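Local coordinates for protein (hdlp (histone deacetylase-like protein)) (Aquifex aeolicus, PDB 1C3P) that probably works as a zinc-dependent deacetylase of the histone deacetylase family and is linked to acetoin degradation, at residues A[49-54]-A[103-108]. Residues are numbered along the deposited sequence; the frame is centred on the assembly and turned at random.
Sequences SRPATK and SSLATG
Ala52 N donates to Ser104 O at 2.9 Å, the one hydrogen bond between segments 49-54 and 103-108. The donor lies above the carbonyl plane, while Gly108 N, the helix's own donor, reaches the same oxygen from the opposite face. Gly108 lets the loop lie close: its CA is 3.2 Å from Arg50 O, a CA-H...O contact, and a CB there would clash with the loop backbone. Ala52 CB points at the helix and meets Thr107 CG2 at 3.8 Å. That methyl is anti to the backbone N (OG1 at chi1 -60°), which leaves OG1 to bond Ser103 O one turn back. A serine in place of Thr107 would probably leave Ala52 CB without the methyl it packs on. Leu105 CD1 lies against the backbone at Arg50 and Pro51, 3.8 Å from Pro51 N, and Leu105 CG touches Ser49 CB. Further out, Ser49 OG bonds Ser109 and Tyr12. Arg50 NH1 holds Pro51 O, and NH2 forms salt bridges with Glu56 and Glu115. The contact joins the exit of edge strand 46-48 to a helix of the alpha/beta fold, mostly through backbone, and the two carboxylates probably offset the arginine's charge.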
# COMPACT_ATOMS: atom_id res chain seq x y z
N SER A 49 -7.67 -15.34 3.62
CA SER A 49 -7.14 -14.51 4.69
C SER A 49 -7.60 -14.98 6.07
O SER A 49 -8.73 -15.43 6.24
CB SER A 49 -7.62 -13.06 4.53
OG SER A 49 -7.28 -12.49 3.26
N ARG A 50 -6.70 -14.87 7.04
CA ARG A 50 -7.01 -15.22 8.42
C ARG A 50 -6.73 -13.98 9.28
O ARG A 50 -5.94 -13.11 8.91
CB ARG A 50 -6.10 -16.35 8.93
CG ARG A 50 -4.62 -15.94 9.18
CD ARG A 50 -3.87 -17.10 9.81
NE ARG A 50 -2.43 -16.89 9.93
CZ ARG A 50 -1.84 -15.99 10.72
NH1 ARG A 50 -2.56 -15.18 11.48
NH2 ARG A 50 -0.52 -15.92 10.75
N PRO A 51 -7.41 -13.87 10.43
CA PRO A 51 -7.16 -12.72 11.30
C PRO A 51 -5.76 -12.81 11.91
O PRO A 51 -5.23 -13.91 12.10
CB PRO A 51 -8.22 -12.89 12.39
CG PRO A 51 -9.33 -13.65 11.67
CD PRO A 51 -8.49 -14.70 10.97
N ALA A 52 -5.15 -11.65 12.18
CA ALA A 52 -3.86 -11.62 12.87
C ALA A 52 -4.21 -12.04 14.31
O ALA A 52 -5.28 -11.69 14.81
CB ALA A 52 -3.30 -10.20 12.87
N THR A 53 -3.33 -12.78 14.98
CA THR A 53 -3.61 -13.18 16.35
C THR A 53 -3.23 -12.01 17.25
O THR A 53 -2.53 -11.11 16.82
CB THR A 53 -2.79 -14.41 16.78
OG1 THR A 53 -1.39 -14.08 16.75
CG2 THR A 53 -3.08 -15.57 15.84
N LYS A 54 -3.70 -12.02 18.49
CA LYS A 54 -3.38 -10.93 19.42
C LYS A 54 -1.85 -10.83 19.53
O LYS A 54 -1.28 -9.73 19.58
CB LYS A 54 -3.98 -11.22 20.80
CG LYS A 54 -3.76 -10.12 21.82
CD LYS A 54 -4.53 -8.86 21.47
CE LYS A 54 -6.03 -9.02 21.70
NZ LYS A 54 -6.37 -9.15 23.15
N SER A 103 -9.39 -4.72 9.69
CA SER A 103 -7.96 -4.43 9.85
C SER A 103 -7.19 -5.67 10.28
O SER A 103 -6.10 -5.94 9.77
CB SER A 103 -7.74 -3.30 10.86
OG SER A 103 -8.26 -2.08 10.34
N SER A 104 -7.75 -6.43 11.22
CA SER A 104 -7.06 -7.66 11.65
C SER A 104 -6.94 -8.68 10.51
O SER A 104 -5.98 -9.44 10.43
CB SER A 104 -7.81 -8.31 12.82
OG SER A 104 -7.63 -7.53 13.98
N LEU A 105 -7.92 -8.69 9.64
CA LEU A 105 -7.91 -9.63 8.54
C LEU A 105 -6.82 -9.24 7.52
O LEU A 105 -6.11 -10.09 6.99
CB LEU A 105 -9.30 -9.65 7.90
CG LEU A 105 -9.67 -10.85 7.04
CD1 LEU A 105 -9.61 -12.14 7.90
CD2 LEU A 105 -11.10 -10.63 6.48
N ALA A 106 -6.69 -7.95 7.27
CA ALA A 106 -5.68 -7.45 6.34
C ALA A 106 -4.28 -7.71 6.89
O ALA A 106 -3.35 -8.02 6.15
CB ALA A 106 -5.90 -5.93 6.09
N THR A 107 -4.15 -7.59 8.21
CA THR A 107 -2.86 -7.78 8.88
C THR A 107 -2.48 -9.25 8.95
O THR A 107 -1.31 -9.61 8.74
CB THR A 107 -2.90 -7.13 10.27
OG1 THR A 107 -3.17 -5.73 10.10
CG2 THR A 107 -1.57 -7.33 11.03
N GLY A 108 -3.44 -10.11 9.24
CA GLY A 108 -3.13 -11.52 9.27
C GLY A 108 -2.69 -11.92 7.86
O GLY A 108 -1.83 -12.78 7.70